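Local coordinates for protein histidine--tRNA ligase (Staphylococcus aureus, PDB 1QE0) that catalyses the ATP-dependent joining of L-histidine to tRNA(His), releasing AMP and diphosphate, and works as a homodimeric class II aminoacyl-tRNA synthetase, at residues G338-R343 and I386-L391; Y33-I38 and A141-M146; G133-S138 and S300-G305; F154-L159 and L269-P274. All coordinates share one frame; numbering follows the deposited sequence.

Contact 1. Residues G338-R343 and I386-L391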
loop_
_atom_site.group_PDB
_atom_site.type_symbol
_atom_site.label_atom_id
_atom_site.label_comp_id
_atom_site.label_asym_id
_atom_site.label_seq_id
_atom_site.Cartn_x
_atom_site.Cartn_y
_atom_site.Cartn_z
ATOM N N GLY A 338 -16.949 35.285 -16.705
ATOM C CA GLY A 338 -16.842 35.398 -18.151
ATOM C C GLY A 338 -15.653 34.688 -18.798
ATOM O O GLY A 338 -14.643 34.445 -18.133
ATOM N N ASP A 339 -15.756 34.435 -20.110
ATOM C CA ASP A 339 -14.752 33.715 -20.907
ATOM C C ASP A 339 -13.312 34.098 -20.797
ATOM O O ASP A 339 -12.476 33.220 -20.622
ATOM C CB ASP A 339 -15.130 33.717 -22.376
ATOM C CG ASP A 339 -16.438 33.014 -22.630
ATOM O OD1 ASP A 339 -16.618 31.878 -22.116
ATOM O OD2 ASP A 339 -17.290 33.613 -23.328
ATOM N N GLN A 340 -13.013 35.389 -20.931
ATOM C CA GLN A 340 -11.628 35.876 -20.854
ATOM C C GLN A 340 -10.974 35.429 -19.562
ATOM O O GLN A 340 -9.973 34.731 -19.580
ATOM C CB GLN A 340 -11.573 37.408 -20.958
ATOM C CG GLN A 340 -10.154 37.999 -20.861
ATOM C CD GLN A 340 -10.105 39.527 -21.011
ATOM O OE1 GLN A 340 -9.694 40.040 -22.050
ATOM N NE2 GLN A 340 -10.492 40.248 -19.964
ATOM N N ALA A 341 -11.605 35.782 -18.447
ATOM C CA ALA A 341 -11.113 35.440 -17.131
ATOM C C ALA A 341 -11.070 33.937 -16.983
ATOM O O ALA A 341 -10.094 33.393 -16.468
ATOM C CB ALA A 341 -11.999 36.045 -16.078
ATOM N N ASP A 342 -12.100 33.255 -17.467
ATOM C CA ASP A 342 -12.121 31.810 -17.364
ATOM C C ASP A 342 -11.018 31.074 -18.115
ATOM O O ASP A 342 -10.508 30.053 -17.650
ATOM C CB ASP A 342 -13.438 31.246 -17.820
ATOM C CG ASP A 342 -13.464 29.764 -17.680
ATOM O OD1 ASP A 342 -13.344 29.082 -18.723
ATOM O OD2 ASP A 342 -13.523 29.289 -16.517
ATOM N N ARG A 343 -10.697 31.550 -19.309
ATOM C CA ARG A 343 -9.664 30.921 -20.100
ATOM C C ARG A 343 -8.313 31.188 -19.499
ATOM O O ARG A 343 -7.377 30.452 -19.759
ATOM C CB ARG A 343 -9.742 31.371 -21.550
ATOM C CG ARG A 343 -10.952 30.781 -22.253
ATOM C CD ARG A 343 -10.870 30.981 -23.741
ATOM N NE ARG A 343 -11.257 32.337 -24.105
ATOM C CZ ARG A 343 -12.466 32.672 -24.545
ATOM N NH1 ARG A 343 -12.721 33.936 -24.856
ATOM N NH2 ARG A 343 -13.420 31.744 -24.670
ATOM N N ILE A 386 -11.581 35.864 -10.435
ATOM C CA ILE A 386 -10.913 36.538 -11.544
ATOM C C ILE A 386 -11.971 36.995 -12.511
ATOM O O ILE A 386 -12.792 36.201 -12.964
ATOM C CB ILE A 386 -9.950 35.622 -12.319
ATOM C CG1 ILE A 386 -8.936 34.968 -11.391
ATOM C CG2 ILE A 386 -9.167 36.434 -13.323
ATOM C CD1 ILE A 386 -8.069 33.982 -12.098
ATOM N N GLY A 387 -11.944 38.285 -12.800
ATOM C CA GLY A 387 -12.886 38.894 -13.718
ATOM C C GLY A 387 -12.050 39.800 -14.589
ATOM O O GLY A 387 -10.873 39.971 -14.319
ATOM N N ASP A 388 -12.649 40.481 -15.547
ATOM C CA ASP A 388 -11.854 41.315 -16.418
ATOM C C ASP A 388 -11.203 42.526 -15.745
ATOM O O ASP A 388 -10.126 42.949 -16.160
ATOM C CB ASP A 388 -12.643 41.691 -17.675
ATOM C CG ASP A 388 -13.467 40.505 -18.263
ATOM O OD1 ASP A 388 -14.477 40.791 -18.964
ATOM O OD2 ASP A 388 -13.131 39.310 -18.023
ATOM N N GLN A 389 -11.791 43.057 -14.681
ATOM C CA GLN A 389 -11.155 44.200 -14.045
ATOM C C GLN A 389 -9.863 43.763 -13.386
ATOM O O GLN A 389 -8.852 44.446 -13.481
ATOM C CB GLN A 389 -12.080 44.913 -13.061
ATOM C CG GLN A 389 -12.818 44.007 -12.102
ATOM C CD GLN A 389 -13.619 44.793 -11.047
ATOM O OE1 GLN A 389 -13.191 45.850 -10.603
ATOM N NE2 GLN A 389 -14.789 44.271 -10.658
ATOM N N GLU A 390 -9.879 42.570 -12.800
ATOM C CA GLU A 390 -8.703 41.992 -12.134
ATOM C C GLU A 390 -7.657 41.614 -13.184
ATOM O O GLU A 390 -6.447 41.673 -12.944
ATOM C CB GLU A 390 -9.085 40.724 -11.350
ATOM C CG GLU A 390 -9.971 40.960 -10.127
ATOM C CD GLU A 390 -11.471 41.071 -10.437
ATOM O OE1 GLU A 390 -11.908 40.735 -11.552
ATOM O OE2 GLU A 390 -12.246 41.474 -9.542
ATOM N N LEU A 391 -8.144 41.261 -14.365
ATOM C CA LEU A 391 -7.293 40.839 -15.457
ATOM C C LEU A 391 -6.454 41.973 -15.980
ATOM O O LEU A 391 -5.370 41.750 -16.487
ATOM C CB LEU A 391 -8.142 40.225 -16.573
ATOM C CG LEU A 391 -7.732 38.852 -17.104
ATOM C CD1 LEU A 391 -7.013 38.051 -16.049
ATOM C CD2 LEU A 391 -8.960 38.127 -17.581
HETATM O O HOH W 1 -9.077 42.480 -19.039
#
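The methyl group of Ala341 sits against the turn that leads into helix 388-393, with CB 3.8 Å from Gly387 CA and 4.0 Å from Ile386 CG2. Leu391, one turn into that helix, completes the apolar patch: its CD2 branch lies 3.5 Å from Ala341 CA and 3.5 Å from Gln340 CG. Gln340 and Leu391 run past one another in opposite senses, so the aliphatic part of the glutamine lies beside the leucine while its amide goes on to Asp388. That course follows from CG being anti to the backbone N (chi1 179°) and the chain staying extended. There the amide plane of Gln340 and the carboxylate plane of Asp388 are 76° apart. A water joins the two segments, donating to Asp388 O at 3.1 Å and receiving a weak bond from Gln340 NE2. Gly387 is the N-cap residue of the short helix, and Ala341 and Gly387 have the nearest CA atoms across the two segments, 5.2 Å apart. Within the anticodon-binding domain, the contact sets helix 338-353 against the end of strand 382-386, where Ile386 packs on Tyr344 and Leu348 of the helix and on Ile334 of strand 332-336.

Contact 2. Residues Y33-I38 and A141-M146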
loop_
_atom_site.group_PDB
_atom_site.type_symbol
_atom_site.label_atom_id
_atom_site.label_comp_id
_atom_site.label_asym_id
_atom_site.label_seq_id
_atom_site.Cartn_x
_atom_site.Cartn_y
_atom_site.Cartn_z
ATOM N N TYR A 33 12.749 -0.284 10.770
ATOM C CA TYR A 33 13.017 -1.661 11.177
ATOM C C TYR A 33 13.756 -2.413 10.112
ATOM O O TYR A 33 14.221 -3.529 10.350
ATOM C CB TYR A 33 11.719 -2.381 11.482
ATOM C CG TYR A 33 11.061 -1.859 12.720
ATOM C CD1 TYR A 33 11.241 -2.519 13.935
ATOM C CD2 TYR A 33 10.318 -0.659 12.706
ATOM C CE1 TYR A 33 10.724 -2.002 15.118
ATOM C CE2 TYR A 33 9.788 -0.124 13.887
ATOM C CZ TYR A 33 10.012 -0.801 15.090
ATOM O OH TYR A 33 9.655 -0.247 16.285
ATOM N N ASN A 34 13.759 -1.852 8.907
ATOM C CA ASN A 34 14.465 -2.445 7.793
ATOM C C ASN A 34 13.800 -3.671 7.151
ATOM O O ASN A 34 14.502 -4.608 6.704
ATOM C CB ASN A 34 15.899 -2.749 8.211
ATOM C CG ASN A 34 16.769 -3.125 7.055
ATOM O OD1 ASN A 34 16.658 -2.553 5.977
ATOM N ND2 ASN A 34 17.642 -4.111 7.258
ATOM N N TYR A 35 12.461 -3.688 7.132
ATOM C CA TYR A 35 11.727 -4.767 6.483
ATOM C C TYR A 35 11.412 -4.243 5.093
ATOM O O TYR A 35 11.102 -3.055 4.936
ATOM C CB TYR A 35 10.448 -5.069 7.209
ATOM C CG TYR A 35 10.673 -5.906 8.415
ATOM C CD1 TYR A 35 10.205 -7.212 8.484
ATOM C CD2 TYR A 35 11.372 -5.418 9.481
ATOM C CE1 TYR A 35 10.436 -8.010 9.613
ATOM C CE2 TYR A 35 11.618 -6.215 10.614
ATOM C CZ TYR A 35 11.146 -7.507 10.667
ATOM O OH TYR A 35 11.423 -8.290 11.771
ATOM N N LYS A 36 11.528 -5.108 4.085
ATOM C CA LYS A 36 11.290 -4.736 2.695
ATOM C C LYS A 36 9.958 -5.278 2.158
ATOM O O LYS A 36 9.575 -6.396 2.480
ATOM C CB LYS A 36 12.446 -5.244 1.862
ATOM C CG LYS A 36 13.819 -5.061 2.505
ATOM C CD LYS A 36 14.264 -3.604 2.653
ATOM C CE LYS A 36 15.719 -3.523 3.115
ATOM N NZ LYS A 36 16.167 -2.121 3.394
ATOM N N GLU A 37 9.284 -4.502 1.308
ATOM C CA GLU A 37 7.978 -4.890 0.781
ATOM C C GLU A 37 7.993 -5.859 -0.371
ATOM O O GLU A 37 8.761 -5.702 -1.297
ATOM C CB GLU A 37 7.171 -3.680 0.342
ATOM C CG GLU A 37 5.729 -4.066 0.038
ATOM C CD GLU A 37 4.905 -2.961 -0.588
ATOM O OE1 GLU A 37 5.458 -2.046 -1.226
ATOM O OE2 GLU A 37 3.676 -3.030 -0.476
ATOM N N ILE A 38 7.113 -6.846 -0.327
ATOM C CA ILE A 38 7.028 -7.815 -1.397
ATOM C C ILE A 38 5.541 -7.832 -1.753
ATOM O O ILE A 38 4.696 -7.607 -0.891
ATOM C CB ILE A 38 7.521 -9.209 -0.923
ATOM C CG1 ILE A 38 7.511 -10.234 -2.062
ATOM C CG2 ILE A 38 6.662 -9.721 0.234
ATOM C CD1 ILE A 38 7.917 -11.616 -1.590
ATOM N N ALA A 141 12.014 -10.144 20.079
ATOM C CA ALA A 141 11.820 -8.859 20.735
ATOM C C ALA A 141 11.617 -7.762 19.683
ATOM O O ALA A 141 10.694 -6.961 19.812
ATOM C CB ALA A 141 12.985 -8.521 21.653
ATOM N N GLU A 142 12.407 -7.777 18.608
ATOM C CA GLU A 142 12.265 -6.755 17.561
ATOM C C GLU A 142 10.878 -6.744 16.934
ATOM O O GLU A 142 10.334 -5.651 16.675
ATOM C CB GLU A 142 13.289 -6.930 16.448
ATOM C CG GLU A 142 13.094 -5.958 15.306
ATOM C CD GLU A 142 13.956 -6.298 14.116
ATOM O OE1 GLU A 142 13.466 -7.051 13.244
ATOM O OE2 GLU A 142 15.111 -5.818 14.052
ATOM N N VAL A 143 10.309 -7.935 16.680
ATOM C CA VAL A 143 8.992 -7.959 16.096
ATOM C C VAL A 143 7.926 -7.608 17.094
ATOM O O VAL A 143 6.901 -7.052 16.702
ATOM C CB VAL A 143 8.627 -9.238 15.354
ATOM C CG1 VAL A 143 9.845 -9.903 14.739
ATOM C CG2 VAL A 143 7.809 -10.132 16.189
ATOM N N LEU A 144 8.169 -7.866 18.387
ATOM C CA LEU A 144 7.163 -7.534 19.430
ATOM C C LEU A 144 7.173 -6.058 19.746
ATOM O O LEU A 144 6.132 -5.469 19.980
ATOM C CB LEU A 144 7.370 -8.303 20.721
ATOM C CG LEU A 144 7.118 -9.799 20.622
ATOM C CD1 LEU A 144 7.619 -10.430 21.896
ATOM C CD2 LEU A 144 5.671 -10.106 20.378
ATOM N N ALA A 145 8.354 -5.466 19.776
ATOM C CA ALA A 145 8.489 -4.049 20.018
ATOM C C ALA A 145 7.817 -3.327 18.832
ATOM O O ALA A 145 7.171 -2.280 19.005
ATOM C CB ALA A 145 9.942 -3.701 20.086
ATOM N N MET A 146 7.945 -3.914 17.635
ATOM C CA MET A 146 7.364 -3.360 16.406
ATOM C C MET A 146 5.826 -3.395 16.428
ATOM O O MET A 146 5.177 -2.364 16.199
ATOM C CB MET A 146 7.884 -4.132 15.175
ATOM C CG MET A 146 7.320 -3.659 13.838
ATOM S SD MET A 146 7.503 -4.903 12.533
ATOM C CE MET A 146 9.140 -4.717 12.157
#
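Met146 places its CG anti to the backbone N (chi1 179°) and then bends at its last torsion (chi3 -77°), which carries the thioether of helix 137-153 to the rings of Tyr33 and Tyr35 in a double Met-aromatic contact. Met146 CG sits over the centre of one face of Tyr33, 4.0 Å from the ring centroid. The terminal methyl touches both rings, with Met146 CE 3.5 Å from Tyr33 CG, but it lies over the face of Tyr35, 3.7 Å from that centroid. Met146 SD is above both faces but more distant, 4.9 Å from either centroid, so the methylene and methyl groups make the close CH-pi contacts. Tyr33 ends helix 13-33 and Tyr35 follows it; between them Asn34, with positive phi, is the C-prime residue of a Schellman motif, after which the chain turns into strand 36-37 beside strand 102-111. All the residues that touch here are buried. Tyr33 OH is hydrogen-bonded to His149, and Glu142 OE2 engages Lys103 as well as Arg353 and Tyr363 of the second subunit, tying this core to the dimer interface. The other carboxylate oxygen serves Tyr35, whose ring plane is 69° from the carboxylate: Tyr35 OH donates to Glu142 OE1 at 2.8 Å, meeting that oxygen nearly along its C-O axis.

Contact 3. Residues G133-S138 and S300-G305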
loop_
_atom_site.group_PDB
_atom_site.type_symbol
_atom_site.label_atom_id
_atom_site.label_comp_id
_atom_site.label_asym_id
_atom_site.label_seq_id
_atom_site.Cartn_x
_atom_site.Cartn_y
_atom_site.Cartn_z
ATOM N N GLY A 133 14.911 -17.040 8.837
ATOM C CA GLY A 133 16.322 -17.327 8.867
ATOM C C GLY A 133 17.142 -16.834 10.039
ATOM O O GLY A 133 18.325 -16.556 9.859
ATOM N N ALA A 134 16.572 -16.734 11.237
ATOM C CA ALA A 134 17.365 -16.287 12.379
ATOM C C ALA A 134 16.676 -16.496 13.702
ATOM O O ALA A 134 16.256 -15.519 14.328
ATOM C CB ALA A 134 17.732 -14.825 12.228
ATOM N N GLU A 135 16.575 -17.742 14.159
ATOM C CA GLU A 135 15.916 -17.994 15.450
ATOM C C GLU A 135 16.725 -17.309 16.527
ATOM O O GLU A 135 17.831 -17.728 16.824
ATOM C CB GLU A 135 15.840 -19.477 15.751
ATOM C CG GLU A 135 15.092 -19.791 17.017
ATOM C CD GLU A 135 14.713 -21.238 17.067
ATOM O OE1 GLU A 135 15.603 -22.034 17.452
ATOM O OE2 GLU A 135 13.557 -21.582 16.675
ATOM N N ASN A 136 16.155 -16.309 17.173
ATOM C CA ASN A 136 16.941 -15.580 18.137
ATOM C C ASN A 136 16.045 -14.653 18.941
ATOM O O ASN A 136 15.294 -13.856 18.383
ATOM C CB ASN A 136 18.000 -14.781 17.341
ATOM C CG ASN A 136 18.775 -13.785 18.182
ATOM O OD1 ASN A 136 18.478 -13.549 19.342
ATOM N ND2 ASN A 136 19.759 -13.161 17.572
ATOM N N PRO A 137 16.072 -14.784 20.268
ATOM C CA PRO A 137 15.273 -13.951 21.160
ATOM C C PRO A 137 15.295 -12.485 20.766
ATOM O O PRO A 137 14.261 -11.856 20.719
ATOM C CB PRO A 137 15.965 -14.146 22.495
ATOM C CG PRO A 137 16.330 -15.593 22.448
ATOM C CD PRO A 137 16.769 -15.841 21.019
ATOM N N SER A 138 16.453 -11.949 20.423
ATOM C CA SER A 138 16.519 -10.552 20.067
ATOM C C SER A 138 15.690 -10.248 18.838
ATOM O O SER A 138 15.266 -9.115 18.667
ATOM C CB SER A 138 17.953 -10.126 19.847
ATOM O OG SER A 138 18.518 -10.898 18.809
ATOM N N SER A 300 14.815 -25.748 6.083
ATOM C CA SER A 300 14.282 -25.846 7.438
ATOM C C SER A 300 14.405 -24.522 8.172
ATOM O O SER A 300 14.536 -24.507 9.402
ATOM C CB SER A 300 14.996 -26.928 8.234
ATOM O OG SER A 300 14.865 -28.169 7.597
ATOM N N GLU A 301 14.373 -23.417 7.436
ATOM C CA GLU A 301 14.476 -22.118 8.061
ATOM C C GLU A 301 13.462 -21.900 9.163
ATOM O O GLU A 301 12.359 -22.452 9.135
ATOM C CB GLU A 301 14.291 -21.021 7.037
ATOM C CG GLU A 301 15.336 -21.004 5.977
ATOM C CD GLU A 301 16.714 -20.797 6.526
ATOM O OE1 GLU A 301 16.819 -20.261 7.652
ATOM O OE2 GLU A 301 17.684 -21.168 5.816
ATOM N N THR A 302 13.892 -21.137 10.164
ATOM C CA THR A 302 13.076 -20.746 11.307
ATOM C C THR A 302 12.507 -19.390 10.917
ATOM O O THR A 302 13.023 -18.750 10.006
ATOM C CB THR A 302 13.927 -20.594 12.603
ATOM O OG1 THR A 302 15.307 -20.324 12.281
ATOM C CG2 THR A 302 13.851 -21.840 13.418
ATOM N N GLY A 303 11.463 -18.942 11.597
ATOM C CA GLY A 303 10.886 -17.656 11.255
ATOM C C GLY A 303 9.788 -17.206 12.198
ATOM O O GLY A 303 9.204 -18.022 12.921
ATOM N N ILE A 304 9.508 -15.906 12.182
ATOM C CA ILE A 304 8.485 -15.304 13.020
ATOM C C ILE A 304 7.808 -14.249 12.180
ATOM O O ILE A 304 8.437 -13.606 11.334
ATOM C CB ILE A 304 9.109 -14.604 14.289
ATOM C CG1 ILE A 304 8.024 -14.031 15.212
ATOM C CG2 ILE A 304 10.078 -13.523 13.879
ATOM C CD1 ILE A 304 8.566 -13.322 16.396
ATOM N N GLY A 305 6.528 -14.051 12.437
ATOM C CA GLY A 305 5.793 -13.034 11.721
ATOM C C GLY A 305 4.488 -12.776 12.427
ATOM O O GLY A 305 4.209 -13.401 13.458
#
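Gly133 N donates to Thr302 O at 2.8 Å, with a nearly straight N-H...O angle of 173°, and this single backbone bond fixes the two segments where Gly133 and Glu301 come nearest. Beside it Glu135 lies across Thr302 at about a right angle. Glu135 CB is 3.8 Å from Thr302 CB, and further out Glu135 OE2 approaches the Thr302 CG2 methyl, a reach given by its extended chain. Glu301 instead bends its side chain back, bringing OE1 beside the CA of Gly133. In the next shell, Thr302 rests on Arg288 and Asn290 of strand 280-290, and Arg288 also forms a long, weak ion pair with Glu135 OE2. The connection from Gly133 onward is anchored at its far end by Asn136, the N-cap of helix 137-153: Asn136 OD1 accepts from Ser138 N at 2.8 Å and from Ser138 OG at 2.7 Å, both donors lying above the same face of its amide plane. Backbone pairing continues inward between Ile304 and Ala131. The arrangement lies at the end of two neighbouring inner strands, 123-132 and 302-309, of the largely antiparallel sheet characteristic of class II synthetase catalytic domains.

Contact 4. Residues F154-L159 and L269-P274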
loop_
_atom_site.group_PDB
_atom_site.type_symbol
_atom_site.label_atom_id
_atom_site.label_comp_id
_atom_site.label_asym_id
_atom_site.label_seq_id
_atom_site.Cartn_x
_atom_site.Cartn_y
_atom_site.Cartn_z
ATOM N N PHE A 154 -0.118 5.344 16.131
ATOM C CA PHE A 154 -1.360 5.954 15.711
ATOM C C PHE A 154 -2.099 6.590 16.862
ATOM O O PHE A 154 -3.152 7.178 16.662
ATOM C CB PHE A 154 -2.245 4.919 15.016
ATOM C CG PHE A 154 -1.758 4.533 13.655
ATOM C CD1 PHE A 154 -1.855 5.438 12.589
ATOM C CD2 PHE A 154 -1.196 3.284 13.432
ATOM C CE1 PHE A 154 -1.409 5.111 11.327
ATOM C CE2 PHE A 154 -0.741 2.931 12.165
ATOM C CZ PHE A 154 -0.846 3.850 11.104
ATOM N N GLY A 155 -1.582 6.418 18.070
ATOM C CA GLY A 155 -2.209 7.001 19.242
ATOM C C GLY A 155 -3.128 6.088 20.031
ATOM O O GLY A 155 -3.744 6.525 21.007
ATOM N N LEU A 156 -3.283 4.843 19.590
ATOM C CA LEU A 156 -4.137 3.901 20.302
ATOM C C LEU A 156 -3.551 3.800 21.671
ATOM O O LEU A 156 -2.342 3.914 21.838
ATOM C CB LEU A 156 -4.124 2.547 19.644
ATOM C CG LEU A 156 -5.228 2.247 18.637
ATOM C CD1 LEU A 156 -6.217 3.379 18.581
ATOM C CD2 LEU A 156 -4.625 1.937 17.275
ATOM N N LYS A 157 -4.390 3.540 22.658
ATOM C CA LYS A 157 -3.872 3.508 23.997
ATOM C C LYS A 157 -4.279 2.431 24.942
ATOM O O LYS A 157 -3.629 2.276 25.967
ATOM C CB LYS A 157 -4.130 4.847 24.665
ATOM C CG LYS A 157 -2.888 5.669 24.940
ATOM C CD LYS A 157 -3.310 7.108 25.119
ATOM C CE LYS A 157 -3.731 7.714 23.785
ATOM N NZ LYS A 157 -2.565 8.401 23.234
ATOM N N HIS A 158 -5.360 1.715 24.693
ATOM C CA HIS A 158 -5.713 0.687 25.672
ATOM C C HIS A 158 -5.326 -0.693 25.172
ATOM O O HIS A 158 -6.116 -1.646 25.172
ATOM C CB HIS A 158 -7.182 0.832 26.125
ATOM C CG HIS A 158 -7.421 2.054 26.973
ATOM N ND1 HIS A 158 -6.394 2.832 27.479
ATOM C CD2 HIS A 158 -8.566 2.616 27.439
ATOM C CE1 HIS A 158 -6.891 3.809 28.217
ATOM N NE2 HIS A 158 -8.207 3.695 28.208
ATOM N N LEU A 159 -4.074 -0.750 24.717
ATOM C CA LEU A 159 -3.449 -1.952 24.164
ATOM C C LEU A 159 -3.014 -2.882 25.276
ATOM O O LEU A 159 -2.760 -2.446 26.395
ATOM C CB LEU A 159 -2.234 -1.581 23.298
ATOM C CG LEU A 159 -2.486 -1.203 21.844
ATOM C CD1 LEU A 159 -3.968 -1.290 21.550
ATOM C CD2 LEU A 159 -1.925 0.178 21.584
ATOM N N LEU A 269 -1.941 -8.918 20.281
ATOM C CA LEU A 269 -1.995 -7.551 20.795
ATOM C C LEU A 269 -3.471 -7.333 20.954
ATOM O O LEU A 269 -4.259 -7.705 20.068
ATOM C CB LEU A 269 -1.467 -6.529 19.788
ATOM C CG LEU A 269 -0.774 -5.285 20.369
ATOM C CD1 LEU A 269 -0.593 -4.226 19.357
ATOM C CD2 LEU A 269 -1.539 -4.712 21.485
ATOM N N MET A 270 -3.881 -6.801 22.096
ATOM C CA MET A 270 -5.298 -6.580 22.257
ATOM C C MET A 270 -5.691 -5.210 22.754
ATOM O O MET A 270 -4.890 -4.462 23.320
ATOM C CB MET A 270 -5.987 -7.719 23.030
ATOM C CG MET A 270 -5.074 -8.822 23.531
ATOM S SD MET A 270 -5.991 -10.328 23.851
ATOM C CE MET A 270 -6.520 -10.706 22.221
ATOM N N MET A 271 -6.901 -4.855 22.344
ATOM C CA MET A 271 -7.533 -3.588 22.620
ATOM C C MET A 271 -8.670 -3.811 23.565
ATOM O O MET A 271 -9.549 -4.664 23.345
ATOM C CB MET A 271 -8.066 -3.016 21.294
ATOM C CG MET A 271 -9.232 -2.014 21.346
ATOM S SD MET A 271 -8.732 -0.269 21.276
ATOM C CE MET A 271 -7.132 -0.380 20.580
ATOM N N ASP A 272 -8.597 -3.078 24.657
ATOM C CA ASP A 272 -9.630 -3.111 25.659
ATOM C C ASP A 272 -10.537 -1.960 25.235
ATOM O O ASP A 272 -10.129 -0.786 25.290
ATOM C CB ASP A 272 -9.047 -2.803 27.049
ATOM C CG ASP A 272 -8.167 -3.916 27.590
ATOM O OD1 ASP A 272 -7.089 -3.595 28.153
ATOM O OD2 ASP A 272 -8.574 -5.097 27.476
ATOM N N ASN A 273 -11.715 -2.283 24.716
ATOM C CA ASN A 273 -12.648 -1.239 24.329
ATOM C C ASN A 273 -14.091 -1.692 24.473
ATOM O O ASN A 273 -14.574 -2.498 23.683
ATOM C CB ASN A 273 -12.375 -0.729 22.918
ATOM C CG ASN A 273 -13.004 0.629 22.667
ATOM O OD1 ASN A 273 -14.240 0.742 22.606
ATOM N ND2 ASN A 273 -12.166 1.673 22.548
ATOM N N PRO A 274 -14.810 -1.129 25.467
ATOM C CA PRO A 274 -16.210 -1.372 25.846
ATOM C C PRO A 274 -17.251 -1.367 24.723
ATOM O O PRO A 274 -18.284 -2.041 24.836
ATOM C CB PRO A 274 -16.480 -0.273 26.886
ATOM C CG PRO A 274 -15.559 0.823 26.466
ATOM C CD PRO A 274 -14.295 0.034 26.212
#
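Leu159 and Met271 face each other as an antiparallel, non-hydrogen-bonded pair, with CA atoms 4.7 Å apart, where strand 159-165 begins alongside strand 265-272 in the large mixed sheet of the catalytic domain. Just outside this pair, Asp272 N donates to His158 O at 2.9 Å and 169°, an almost linear bond that sets the register. The apolar side of the contact is the densely packed one. Met271, its CG anti to the backbone N (chi1 156°) and its chain bent at the next two torsions, turns its methyl back to the neighbouring segment, where Met271 CE meets Leu159 CD1 at 3.4 Å and Leu156 CG at 3.8 Å. Leu156 crosses the methionine at about a right angle, while Leu159 meets it at a slant and also rests its CG on Leu269 CD2, 3.7 Å away. Tyr151 of helix 137-153 touches Leu156, Leu159 and Leu269, so the helix backs the three leucines; a Schellman motif at Gly155 ends that helix and starts the connection to the strand. Toward solvent the fit is looser. Here His158 CB lies 3.5 Å from Asp272 O, and the two side chains come no closer than His158 CB to Asp272 CB at 4.2 Å. Their polar ends diverge: His158 ND1 makes a weak bond to Lys157 O, whereas Asp272 OD1 forms a salt bridge with Lys160 NZ.

Overall arrangement
From the N terminus, contact 2 comes first, joining the end of helix 13-33 to helix 137-153 across a loop of 102 residues. Before it closes, contact 3 opens at residues 133-138, so the two cross; they also touch, through Val143 CG2 and Ile304 CD1 at 3.3 Å. Contact 4 opens after contact 2 has closed and nests inside the long loop that contact 3 closes at residues 300-305. These three tie helix 137-153 and the segments at its two ends to one catalytic-domain sheet. Contact 1 follows in series, closing a short loop within the anticodon-binding domain, its centre about 55 Å from that of contact 2. Contacts 1, 2 and 3 all reach the second subunit.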